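PDB 6E0S: MEM-A1 from Soil metagenome, which is a subclass B3 metallo-beta-lactamase and probably uses bound zinc to hydrolyse the beta-lactam ring of antibiotics. Local coordinates for residues A[37-42]-A[242-247]; A[44-49]-A[189-194]; A[27-32]-A[74-79]; A[248-251]-A[257-260]. All coordinates share one frame; numbering follows the deposited sequence.

In the fold
From the N terminus the chain enters 27-32, 37-42 and 44-49 in turn, opening contacts 3, 1 and 2 along three neighbouring strands of the seven-stranded sheet. Contact 3 closes first, where 74-79 ends helix 66-76; its loop therefore crosses those of contacts 1 and 2. Contact 2 closes next, at 189-194 in the second sheet, and is nested inside the loop of contact 1, which ends at helix 243-247. Contact 4 follows in series as a short local loop, 248-251 with 257-260. Contact 2 joins sheet to sheet, contact 1 joins a strand to a late helix, contact 3 pins a surface helix end, and contact 4 folds the turns leading to helix 263-285.

Contact 1 (A[37-42]-A[242-247]); sequences TYYVGV and DLWRRQ. With PO4 (phosphate ion), chain D.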
loop_
_atom_site.group_PDB
_atom_site.type_symbol
_atom_site.label_atom_id
_atom_site.label_comp_id
_atom_site.label_asym_id
_atom_site.label_seq_id
_atom_site.Cartn_x
_atom_site.Cartn_y
_atom_site.Cartn_z
ATOM N N THR A 37 9.524 -6.055 -10.999
ATOM C CA THR A 37 8.549 -5.846 -9.930
ATOM C C THR A 37 8.008 -7.194 -9.476
ATOM O O THR A 37 7.536 -7.992 -10.300
ATOM C CB THR A 37 7.395 -4.954 -10.403
ATOM O OG1 THR A 37 7.881 -3.623 -10.571
ATOM C CG2 THR A 37 6.255 -4.901 -9.355
ATOM N N TYR A 38 8.089 -7.459 -8.169
ATOM C CA TYR A 38 7.684 -8.772 -7.654
ATOM C C TYR A 38 6.662 -8.596 -6.544
ATOM O O TYR A 38 6.744 -7.644 -5.775
ATOM C CB TYR A 38 8.885 -9.550 -7.104
ATOM C CG TYR A 38 9.955 -9.857 -8.125
ATOM C CD1 TYR A 38 10.868 -8.882 -8.526
ATOM C CD2 TYR A 38 10.062 -11.125 -8.670
ATOM C CE1 TYR A 38 11.864 -9.177 -9.481
ATOM C CE2 TYR A 38 11.052 -11.425 -9.648
ATOM C CZ TYR A 38 11.932 -10.422 -10.028
ATOM O OH TYR A 38 12.897 -10.702 -10.948
ATOM N N TYR A 39 5.730 -9.549 -6.416
ATOM C CA TYR A 39 4.986 -9.670 -5.169
ATOM C C TYR A 39 5.774 -10.473 -4.128
ATOM O O TYR A 39 6.185 -11.609 -4.389
ATOM C CB TYR A 39 3.640 -10.348 -5.427
ATOM C CG TYR A 39 2.681 -10.301 -4.251
ATOM C CD1 TYR A 39 1.761 -9.239 -4.106
ATOM C CD2 TYR A 39 2.671 -11.321 -3.302
ATOM C CE1 TYR A 39 0.850 -9.207 -3.029
ATOM C CE2 TYR A 39 1.762 -11.290 -2.231
ATOM C CZ TYR A 39 0.872 -10.226 -2.113
ATOM O OH TYR A 39 -0.004 -10.206 -1.071
ATOM N N VAL A 40 5.927 -9.914 -2.921
ATOM C CA VAL A 40 6.667 -10.608 -1.852
ATOM C C VAL A 40 5.889 -10.588 -0.533
ATOM O O VAL A 40 6.438 -10.893 0.542
ATOM C CB VAL A 40 8.071 -9.998 -1.658
ATOM C CG1 VAL A 40 8.964 -10.288 -2.851
ATOM C CG2 VAL A 40 7.981 -8.489 -1.358
ATOM N N GLY A 41 4.607 -10.260 -0.597
ATOM C CA GLY A 41 3.776 -10.175 0.596
ATOM C C GLY A 41 3.240 -11.518 1.058
ATOM O O GLY A 41 3.729 -12.587 0.675
ATOM N N VAL A 42 2.189 -11.461 1.873
ATOM C CA VAL A 42 1.560 -12.677 2.369
ATOM C C VAL A 42 0.189 -12.825 1.715
ATOM O O VAL A 42 -0.192 -12.039 0.840
ATOM C CB VAL A 42 1.490 -12.677 3.909
ATOM C CG1 VAL A 42 2.895 -12.661 4.500
ATOM C CG2 VAL A 42 0.665 -11.509 4.471
ATOM N N ASP A 242 -8.566 -7.810 -6.724
ATOM C CA ASP A 242 -8.693 -9.028 -7.527
ATOM C C ASP A 242 -7.347 -9.588 -7.952
ATOM O O ASP A 242 -7.225 -10.151 -9.050
ATOM C CB ASP A 242 -9.546 -8.802 -8.787
ATOM C CG ASP A 242 -11.018 -8.548 -8.498
ATOM O OD1 ASP A 242 -11.530 -8.841 -7.392
ATOM O OD2 ASP A 242 -11.686 -8.047 -9.427
ATOM N N LEU A 243 -6.311 -9.414 -7.128
ATOM C CA LEU A 243 -4.988 -9.888 -7.524
ATOM C C LEU A 243 -4.977 -11.398 -7.755
ATOM O O LEU A 243 -4.344 -11.881 -8.704
ATOM C CB LEU A 243 -3.944 -9.516 -6.476
ATOM C CG LEU A 243 -2.514 -9.852 -6.888
ATOM C CD1 LEU A 243 -2.087 -9.132 -8.187
ATOM C CD2 LEU A 243 -1.590 -9.475 -5.707
ATOM N N TRP A 244 -5.669 -12.162 -6.907
ATOM C CA TRP A 244 -5.580 -13.618 -7.038
ATOM C C TRP A 244 -6.364 -14.112 -8.247
ATOM O O TRP A 244 -5.952 -15.078 -8.900
ATOM C CB TRP A 244 -6.033 -14.301 -5.745
ATOM C CG TRP A 244 -5.284 -13.753 -4.559
ATOM C CD1 TRP A 244 -5.817 -13.226 -3.405
ATOM C CD2 TRP A 244 -3.855 -13.666 -4.422
ATOM N NE1 TRP A 244 -4.791 -12.806 -2.567
ATOM C CE2 TRP A 244 -3.586 -13.064 -3.172
ATOM C CE3 TRP A 244 -2.776 -14.030 -5.249
ATOM C CZ2 TRP A 244 -2.278 -12.810 -2.724
ATOM C CZ3 TRP A 244 -1.483 -13.791 -4.810
ATOM C CH2 TRP A 244 -1.241 -13.184 -3.556
ATOM N N ARG A 245 -7.462 -13.441 -8.595
ATOM C CA ARG A 245 -8.155 -13.804 -9.827
ATOM C C ARG A 245 -7.248 -13.608 -11.040
ATOM O O ARG A 245 -7.200 -14.459 -11.933
ATOM C CB ARG A 245 -9.448 -12.997 -9.987
ATOM C CG ARG A 245 -10.116 -13.263 -11.323
ATOM C CD ARG A 245 -11.395 -12.470 -11.543
ATOM N NE ARG A 245 -11.218 -11.016 -11.467
ATOM C CZ ARG A 245 -10.595 -10.260 -12.381
ATOM N NH1 ARG A 245 -10.057 -10.796 -13.471
ATOM N NH2 ARG A 245 -10.502 -8.949 -12.199
ATOM N N ARG A 246 -6.496 -12.509 -11.071
ATOM C CA ARG A 246 -5.613 -12.262 -12.209
ATOM C C ARG A 246 -4.401 -13.187 -12.178
ATOM O O ARG A 246 -4.002 -13.734 -13.211
ATOM C CB ARG A 246 -5.158 -10.803 -12.214
ATOM C CG ARG A 246 -6.253 -9.801 -12.555
ATOM C CD ARG A 246 -5.666 -8.375 -12.706
ATOM N NE ARG A 246 -5.736 -7.672 -11.430
ATOM C CZ ARG A 246 -4.706 -7.102 -10.814
ATOM N NH1 ARG A 246 -3.480 -7.099 -11.362
ATOM N NH2 ARG A 246 -4.916 -6.530 -9.629
ATOM N N GLN A 247 -3.785 -13.358 -10.996
ATOM C CA GLN A 247 -2.594 -14.201 -10.901
ATOM C C GLN A 247 -2.903 -15.633 -11.278
ATOM O O GLN A 247 -2.012 -16.363 -11.728
ATOM C CB GLN A 247 -2.028 -14.170 -9.481
ATOM C CG GLN A 247 -0.610 -14.788 -9.327
ATOM C CD GLN A 247 -0.605 -16.266 -9.035
ATOM O OE1 GLN A 247 -1.518 -16.805 -8.402
ATOM N NE2 GLN A 247 0.416 -16.952 -9.536
HETATM P P PO4 D . -9.525 -12.461 -5.445
HETATM O O1 PO4 D . -10.700 -11.508 -5.644
HETATM O O2 PO4 D . -8.353 -11.996 -6.258
HETATM O O3 PO4 D . -9.176 -12.473 -3.967
HETATM O O4 PO4 D . -9.924 -13.852 -5.908
#
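Tyr39, at the end of strand 37-39, makes a buried aromatic and aliphatic contact with Leu243 and Trp244 in the first turn of helix 243-247. The indole of Trp244 points its edge at the tyrosine in a T-shaped pair, with planes at 78° and centroids of the two six-membered rings 5.4 Å apart. Its CH2 lies 3.8 Å from Tyr39 CE2. Leu243 CD2 reaches the same side of the phenol ring, 3.6 Å from Tyr39 CE1, and also lies above one face of the indole, toward its rim, between the two rings. In the alpha-beta/beta-alpha sandwich of metallo-beta-lactamases, strand 37-39 belongs to the larger sheet, while helix 243-247 comes after strand 232-235 of the smaller one. The phenol is fixed at its far end as well: Tyr39 OH donates to Val42 O over 2.7 Å, in the carbonyl plane, which ties the ring to the loop following its strand. Arg43 adds a cation-pi contact to Trp244. At the start of the helix a phosphate, probably from the crystallisation liquor, accepts Arg245 N through its O2 at 2.9 Å and Trp244 N in a weaker, strongly bent bond.

Contact 2 (A[44-49]-A[189-194]); sequences GLSAVL and MVYADS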
loop_
_atom_site.group_PDB
_atom_site.type_symbol
_atom_site.label_atom_id
_atom_site.label_comp_id
_atom_site.label_asym_id
_atom_site.label_seq_id
_atom_site.Cartn_x
_atom_site.Cartn_y
_atom_site.Cartn_z
ATOM N N GLY A 44 -2.874 -12.272 2.639
ATOM C CA GLY A 44 -3.892 -11.237 2.796
ATOM C C GLY A 44 -3.375 -9.818 2.923
ATOM O O GLY A 44 -4.158 -8.868 3.131
ATOM N N LEU A 45 -2.064 -9.647 2.803
ATOM C CA LEU A 45 -1.443 -8.331 2.976
ATOM C C LEU A 45 -0.338 -8.193 1.952
ATOM O O LEU A 45 0.596 -8.998 1.939
ATOM C CB LEU A 45 -0.872 -8.150 4.387
ATOM C CG LEU A 45 -1.879 -8.332 5.529
ATOM C CD1 LEU A 45 -1.150 -8.467 6.890
ATOM C CD2 LEU A 45 -2.867 -7.185 5.560
ATOM N N SER A 46 -0.412 -7.160 1.126
ATOM C CA SER A 46 0.545 -7.025 0.040
ATOM C C SER A 46 1.888 -6.495 0.524
ATOM O O SER A 46 1.976 -5.747 1.497
ATOM C CB SER A 46 0.016 -6.083 -1.051
ATOM O OG SER A 46 -1.112 -6.661 -1.657
ATOM N N ALA A 47 2.930 -6.858 -0.215
ATOM C CA ALA A 47 4.196 -6.147 -0.226
ATOM C C ALA A 47 4.792 -6.373 -1.599
ATOM O O ALA A 47 4.627 -7.441 -2.181
ATOM C CB ALA A 47 5.161 -6.642 0.866
ATOM N N VAL A 48 5.500 -5.381 -2.115
ATOM C CA VAL A 48 5.972 -5.442 -3.486
ATOM C C VAL A 48 7.424 -5.007 -3.523
ATOM O O VAL A 48 7.772 -3.940 -2.999
ATOM C CB VAL A 48 5.101 -4.567 -4.410
ATOM C CG1 VAL A 48 5.824 -4.315 -5.754
ATOM C CG2 VAL A 48 3.733 -5.227 -4.613
ATOM N N LEU A 49 8.265 -5.826 -4.167
ATOM C CA LEU A 49 9.682 -5.542 -4.346
ATOM C C LEU A 49 9.921 -5.026 -5.763
ATOM O O LEU A 49 9.566 -5.696 -6.736
ATOM C CB LEU A 49 10.522 -6.799 -4.131
ATOM C CG LEU A 49 12.047 -6.560 -4.248
ATOM C CD1 LEU A 49 12.526 -5.775 -3.040
ATOM C CD2 LEU A 49 12.737 -7.948 -4.339
ATOM N N MET A 189 2.197 0.584 -13.366
ATOM C CA MET A 189 1.964 -0.157 -12.132
ATOM C C MET A 189 1.314 0.752 -11.111
ATOM O O MET A 189 1.670 1.931 -11.013
ATOM C CB MET A 189 3.289 -0.694 -11.562
ATOM C CG MET A 189 4.209 -1.296 -12.670
ATOM S SD MET A 189 3.481 -2.799 -13.357
ATOM C CE MET A 189 3.610 -3.915 -11.987
ATOM N N VAL A 190 0.339 0.219 -10.356
ATOM C CA VAL A 190 -0.304 1.018 -9.326
ATOM C C VAL A 190 -0.366 0.181 -8.060
ATOM O O VAL A 190 -0.993 -0.889 -8.064
ATOM C CB VAL A 190 -1.717 1.477 -9.723
ATOM C CG1 VAL A 190 -2.414 2.131 -8.518
ATOM C CG2 VAL A 190 -1.685 2.436 -10.942
ATOM N N TYR A 191 0.296 0.654 -6.998
ATOM C CA TYR A 191 0.137 0.090 -5.643
ATOM C C TYR A 191 -0.921 0.949 -4.964
ATOM O O TYR A 191 -0.649 2.066 -4.535
ATOM C CB TYR A 191 1.435 0.090 -4.846
ATOM C CG TYR A 191 1.309 -0.729 -3.569
ATOM C CD1 TYR A 191 1.872 -2.004 -3.499
ATOM C CD2 TYR A 191 0.638 -0.231 -2.444
ATOM C CE1 TYR A 191 1.786 -2.772 -2.362
ATOM C CE2 TYR A 191 0.582 -1.013 -1.249
ATOM C CZ TYR A 191 1.147 -2.279 -1.255
ATOM O OH TYR A 191 1.097 -3.094 -0.130
ATOM N N ALA A 192 -2.143 0.445 -4.888
ATOM C CA ALA A 192 -3.249 1.263 -4.414
ATOM C C ALA A 192 -3.416 1.081 -2.910
ATOM O O ALA A 192 -3.484 -0.051 -2.421
ATOM C CB ALA A 192 -4.541 0.885 -5.148
ATOM N N ASP A 193 -3.510 2.198 -2.190
ATOM C CA ASP A 193 -3.810 2.144 -0.772
ATOM C C ASP A 193 -5.274 1.775 -0.584
ATOM O O ASP A 193 -6.074 1.820 -1.519
ATOM C CB ASP A 193 -3.520 3.485 -0.097
ATOM C CG ASP A 193 -3.519 3.382 1.440
ATOM O OD1 ASP A 193 -3.610 4.439 2.090
ATOM O OD2 ASP A 193 -3.423 2.256 1.978
ATOM N N SER A 194 -5.607 1.336 0.623
ATOM C CA SER A 194 -7.007 1.120 0.939
ATOM C C SER A 194 -7.781 2.416 0.770
ATOM O O SER A 194 -7.320 3.497 1.158
ATOM C CB SER A 194 -7.165 0.595 2.367
ATOM O OG SER A 194 -8.559 0.620 2.705
#
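Val48 and Tyr191 mark the closest backbone approach, their CA atoms 8.3 Å apart, where the end of 44-49 enters strand 48-50 of one sheet and runs roughly opposite to strand 185-192 of the other. Tyr191 spans the gap and accounts for more than half of the surface buried here. With CG anti to the backbone N (chi1 -169°), its ring reaches across to Ser46 and Val48. Val48 CG2 packs on the ring at its edge, near the ring plane, 3.9 Å from Tyr191 CE1; the two side chains pass each other pointing opposite ways. Farther along, Ser46 CB packs obliquely against the end of the phenol, 3.3 Å from Tyr191 OH. The same hydroxyl also lies 3.2 Å from Ser46 O, and its hydrogen bond goes to Asp60 OD2, just beyond strand 56-59. Ser46 OG in turn bonds to Ser235 O at the end of strand 232-235. Both buried polar groups therefore have partners outside the two segments. Trp178 of strand 174-182 touches both Val48 and Tyr191 and extends this layer. After Ala192 the strand gives way to the loop that begins with Asp193, whose OD2 bonds to ND1 of the zinc ligand His91 and also receives a weak bond from Ser194 N. The arrangement is that of the metallo-beta-lactamase sandwich, in which two sheets pack face to face and loops at their ends build the zinc site; here Asp193 belongs to the second shell.

Contact 3 (A[27-32]-A[74-79]); sequences PQEPFA and IRQLGF
Glu29 and Pro30 are the residues of 27-32 that reach the end of helix 66-76, and Gln28 just before them makes its bonds away from that helix. Its NE2 donates to Glu29 O at 3.1 Å, while its OE1 bonds to Arg43. Glu29 comes next, with a chain bent at chi2 (-59°) that swings the carboxylate round to Gln76. There Glu29 OE2 accepts Gln76 NE2 over 2.7 Å on its syn side, close to the amide plane of the glutamine, although carboxylate and amide planes are turned 48° apart. The other two oxygens are joined by a water that donates both to Glu29 OE1, at 2.7 Å, and to Gln76 OE1, at 2.8 Å. Bond and water bridge together hold the two polar ends at two points on an exposed surface. Pro30 follows: its CG and CD lie over one face of the Gln76 amide, and its CB rests on Leu77 CD1 at 4.0 Å. The helix ends here in a Schellman motif, with Gly78 at positive phi and Phe79 N bonded back to Ile74 O. At Phe31 the chain enters strand 31-34, an edge strand of the larger sheet, and its ring lies almost parallel to that of Tyr39 on the neighbouring strand 37-39. Leu77 also touches Tyr38 of strand 37-39 and Val40 just after it, which sets the helix end beside the lead-in to strand 31-34 and the end of strand 37-39.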
loop_
_atom_site.group_PDB
_atom_site.type_symbol
_atom_site.label_atom_id
_atom_site.label_comp_id
_atom_site.label_asym_id
_atom_site.label_seq_id
_atom_site.Cartn_x
_atom_site.Cartn_y
_atom_site.Cartn_z
ATOM N N PRO A 27 0.522 -18.515 4.218
ATOM C CA PRO A 27 1.600 -18.618 3.224
ATOM C C PRO A 27 1.165 -18.188 1.828
ATOM O O PRO A 27 0.014 -18.371 1.417
ATOM C CB PRO A 27 1.959 -20.110 3.249
ATOM C CG PRO A 27 1.579 -20.561 4.618
ATOM C CD PRO A 27 0.338 -19.780 4.957
ATOM N N GLN A 28 2.120 -17.617 1.100
ATOM C CA GLN A 28 1.927 -17.209 -0.287
ATOM C C GLN A 28 3.289 -17.218 -0.959
ATOM O O GLN A 28 4.183 -16.461 -0.571
ATOM C CB GLN A 28 1.285 -15.817 -0.368
ATOM C CG GLN A 28 1.222 -15.243 -1.775
ATOM C CD GLN A 28 0.333 -16.075 -2.685
ATOM O OE1 GLN A 28 -0.801 -16.439 -2.313
ATOM N NE2 GLN A 28 0.850 -16.420 -3.868
ATOM N N GLU A 29 3.454 -18.043 -1.972
ATOM C CA GLU A 29 4.705 -18.019 -2.721
ATOM C C GLU A 29 4.865 -16.703 -3.479
ATOM O O GLU A 29 3.910 -16.201 -4.081
ATOM C CB GLU A 29 4.772 -19.175 -3.712
ATOM C CG GLU A 29 4.999 -20.540 -3.042
ATOM C CD GLU A 29 6.311 -20.597 -2.221
ATOM O OE1 GLU A 29 6.244 -20.728 -0.982
ATOM O OE2 GLU A 29 7.403 -20.505 -2.829
ATOM N N PRO A 30 6.067 -16.152 -3.501
ATOM C CA PRO A 30 6.306 -14.907 -4.239
ATOM C C PRO A 30 6.323 -15.154 -5.738
ATOM O O PRO A 30 6.471 -16.286 -6.214
ATOM C CB PRO A 30 7.680 -14.456 -3.732
ATOM C CG PRO A 30 8.362 -15.748 -3.263
ATOM C CD PRO A 30 7.237 -16.591 -2.705
ATOM N N PHE A 31 6.181 -14.077 -6.494
ATOM C CA PHE A 31 6.143 -14.211 -7.944
ATOM C C PHE A 31 6.520 -12.899 -8.592
ATOM O O PHE A 31 6.268 -11.821 -8.044
ATOM C CB PHE A 31 4.758 -14.646 -8.463
ATOM C CG PHE A 31 3.574 -13.870 -7.869
ATOM C CD1 PHE A 31 2.991 -14.279 -6.668
ATOM C CD2 PHE A 31 3.006 -12.791 -8.549
ATOM C CE1 PHE A 31 1.900 -13.576 -6.139
ATOM C CE2 PHE A 31 1.895 -12.096 -8.028
ATOM C CZ PHE A 31 1.348 -12.496 -6.819
ATOM N N ALA A 32 7.113 -13.003 -9.777
ATOM C CA ALA A 32 7.285 -11.843 -10.635
ATOM C C ALA A 32 5.940 -11.352 -11.132
ATOM O O ALA A 32 5.080 -12.152 -11.515
ATOM C CB ALA A 32 8.164 -12.197 -11.834
ATOM N N ILE A 74 11.818 -12.230 -0.283
ATOM C CA ILE A 74 12.861 -11.476 -0.977
ATOM C C ILE A 74 14.092 -12.357 -1.215
ATOM O O ILE A 74 14.588 -12.458 -2.344
ATOM C CB ILE A 74 13.195 -10.194 -0.184
ATOM C CG1 ILE A 74 12.000 -9.235 -0.242
ATOM C CG2 ILE A 74 14.454 -9.481 -0.756
ATOM C CD1 ILE A 74 12.069 -8.064 0.834
ATOM N N ARG A 75 14.575 -13.046 -0.166
ATOM C CA ARG A 75 15.765 -13.891 -0.305
ATOM C C ARG A 75 15.500 -15.065 -1.237
ATOM O O ARG A 75 16.362 -15.450 -2.044
ATOM C CB ARG A 75 16.209 -14.427 1.062
ATOM C CG ARG A 75 16.564 -13.400 2.117
ATOM C CD ARG A 75 17.174 -14.069 3.355
ATOM N NE ARG A 75 17.220 -13.142 4.474
ATOM C CZ ARG A 75 16.384 -13.155 5.507
ATOM N NH1 ARG A 75 15.441 -14.097 5.601
ATOM N NH2 ARG A 75 16.520 -12.243 6.480
ATOM N N GLN A 76 14.310 -15.647 -1.130
ATOM C CA GLN A 76 13.981 -16.814 -1.936
ATOM C C GLN A 76 14.094 -16.485 -3.418
ATOM O O GLN A 76 14.540 -17.321 -4.216
ATOM C CB GLN A 76 12.571 -17.273 -1.573
ATOM C CG GLN A 76 12.006 -18.396 -2.361
ATOM C CD GLN A 76 10.591 -18.733 -1.885
ATOM O OE1 GLN A 76 10.107 -18.189 -0.876
ATOM N NE2 GLN A 76 9.941 -19.632 -2.592
ATOM N N LEU A 77 13.700 -15.267 -3.798
ATOM C CA LEU A 77 13.782 -14.846 -5.193
ATOM C C LEU A 77 15.207 -14.556 -5.649
ATOM O O LEU A 77 15.412 -14.300 -6.845
ATOM C CB LEU A 77 12.917 -13.600 -5.423
ATOM C CG LEU A 77 11.395 -13.755 -5.320
ATOM C CD1 LEU A 77 10.737 -12.361 -5.301
ATOM C CD2 LEU A 77 10.828 -14.579 -6.476
ATOM N N GLY A 78 16.171 -14.561 -4.743
ATOM C CA GLY A 78 17.567 -14.354 -5.069
ATOM C C GLY A 78 18.119 -12.979 -4.724
ATOM O O GLY A 78 19.246 -12.661 -5.131
ATOM N N PHE A 79 17.375 -12.165 -3.992
ATOM C CA PHE A 79 17.798 -10.829 -3.601
ATOM C C PHE A 79 18.241 -10.809 -2.130
ATOM O O PHE A 79 17.947 -11.719 -1.354
ATOM C CB PHE A 79 16.653 -9.831 -3.823
ATOM C CG PHE A 79 16.177 -9.749 -5.254
ATOM C CD1 PHE A 79 14.944 -10.273 -5.624
ATOM C CD2 PHE A 79 16.974 -9.158 -6.235
ATOM C CE1 PHE A 79 14.493 -10.196 -6.951
ATOM C CE2 PHE A 79 16.522 -9.078 -7.558
ATOM C CZ PHE A 79 15.284 -9.609 -7.903
HETATM O O HOH W 1 7.794 -19.017 0.438
#

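Contact 4 (A[248-251]-A[257-260]); sequences ARQA and AFID
Gln250 lays its side-chain amide along the edge of the Phe258 ring, the two planes 72° apart. This is a local contact in the alpha-beta/beta-alpha sandwich, where the chain has left helix 243-247 and makes short helix 250-253 and a 3-10 segment ending at Phe258 before the long helix 263-285. The glutamine chain is stretched straight from CA to CD (chi2 -179°), which carries the amide out to the ring and puts its CD 3.8 Å from Phe258 CE2. NE2 lies near the plane of the ring at a similar distance from CE2, while OE1 is bonded to Gln247 NE2 of the preceding helix. Gln250 is deposited in two conformers, so this amide placement describes one of them. Phe258 itself is buried: it packs on Leu243 and Gln247, and on Val33 and Ile232 from the edges of the two sheets. Past the 3-10 segment, Asp260 OD2 caps Gln262 N at the approach to helix 263-285, whose start is also tied down by the disulfide between Cys230 and Cys264. Ala257 does the rest, aiming its methyl at the peptide between Arg249 and Gln250, with Ala257 CB 3.5 Å from Arg249 C and 3.4 Å from Gln250 N.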
loop_
_atom_site.group_PDB
_atom_site.type_symbol
_atom_site.label_atom_id
_atom_site.label_comp_id
_atom_site.label_asym_id
_atom_site.label_seq_id
_atom_site.Cartn_x
_atom_site.Cartn_y
_atom_site.Cartn_z
ATOM N N ALA A 248 -4.154 -16.054 -11.074
ATOM C CA ALA A 248 -4.612 -17.391 -11.403
ATOM C C ALA A 248 -4.539 -17.693 -12.885
ATOM O O ALA A 248 -4.724 -18.851 -13.261
ATOM C CB ALA A 248 -6.055 -17.564 -10.910
ATOM N N ARG A 249 -4.321 -16.684 -13.727
ATOM C CA ARG A 249 -4.155 -16.865 -15.156
ATOM C C ARG A 249 -2.705 -16.753 -15.622
ATOM O O ARG A 249 -2.462 -16.922 -16.827
ATOM C CB ARG A 249 -5.030 -15.848 -15.918
ATOM C CG ARG A 249 -6.481 -15.744 -15.410
ATOM C CD ARG A 249 -7.396 -14.952 -16.364
ATOM N NE ARG A 249 -7.532 -15.623 -17.653
ATOM C CZ ARG A 249 -8.031 -15.057 -18.755
ATOM N NH1 ARG A 249 -8.425 -13.783 -18.739
ATOM N NH2 ARG A 249 -8.109 -15.761 -19.886
ATOM N N GLN A 250 -1.757 -16.443 -14.710
ATOM C CA GLN A 250 -0.343 -16.303 -15.075
ATOM C C GLN A 250 0.159 -17.556 -15.776
ATOM O O GLN A 250 0.942 -17.478 -16.733
ATOM C CB GLN A 250 0.495 -16.007 -13.812
ATOM C CG GLN A 250 1.975 -15.563 -14.005
ATOM C CD GLN A 250 2.732 -15.309 -12.664
ATOM O OE1 GLN A 250 2.249 -15.644 -11.592
ATOM N NE2 GLN A 250 3.932 -14.733 -12.747
ATOM N N ALA A 251 -0.282 -18.721 -15.304
ATOM C CA ALA A 251 0.163 -19.972 -15.909
ATOM C C ALA A 251 -0.132 -20.004 -17.401
ATOM O O ALA A 251 0.702 -20.451 -18.201
ATOM C CB ALA A 251 -0.499 -21.161 -15.205
ATOM N N ALA A 257 -1.378 -11.724 -17.646
ATOM C CA ALA A 257 -2.466 -12.049 -16.727
ATOM C C ALA A 257 -2.751 -10.902 -15.773
ATOM O O ALA A 257 -3.890 -10.729 -15.328
ATOM C CB ALA A 257 -2.134 -13.305 -15.932
ATOM N N PHE A 258 -1.730 -10.113 -15.442
ATOM C CA PHE A 258 -1.892 -9.051 -14.459
ATOM C C PHE A 258 -2.459 -7.783 -15.051
ATOM O O PHE A 258 -2.892 -6.913 -14.285
ATOM C CB PHE A 258 -0.545 -8.749 -13.779
ATOM C CG PHE A 258 -0.015 -9.911 -13.005
ATOM C CD1 PHE A 258 -0.597 -10.266 -11.802
ATOM C CD2 PHE A 258 1.047 -10.657 -13.476
ATOM C CE1 PHE A 258 -0.110 -11.355 -11.076
ATOM C CE2 PHE A 258 1.529 -11.740 -12.765
ATOM C CZ PHE A 258 0.936 -12.095 -11.566
ATOM N N ILE A 259 -2.464 -7.655 -16.384
ATOM C CA ILE A 259 -2.848 -6.406 -17.034
ATOM C C ILE A 259 -4.359 -6.314 -17.156
ATOM O O ILE A 259 -5.012 -7.218 -17.691
ATOM C CB ILE A 259 -2.187 -6.283 -18.418
ATOM C CG1 ILE A 259 -0.665 -6.163 -18.225
ATOM C CG2 ILE A 259 -2.787 -5.083 -19.180
ATOM C CD1 ILE A 259 0.143 -6.065 -19.516
ATOM N N ASP A 260 -4.915 -5.198 -16.686
ATOM C CA ASP A 260 -6.343 -4.921 -16.841
ATOM C C ASP A 260 -6.515 -3.419 -16.628
ATOM O O ASP A 260 -6.504 -2.956 -15.481
ATOM C CB ASP A 260 -7.184 -5.706 -15.850
ATOM C CG ASP A 260 -8.679 -5.470 -16.046
ATOM O OD1 ASP A 260 -9.464 -6.318 -15.593
ATOM O OD2 ASP A 260 -9.069 -4.453 -16.669
#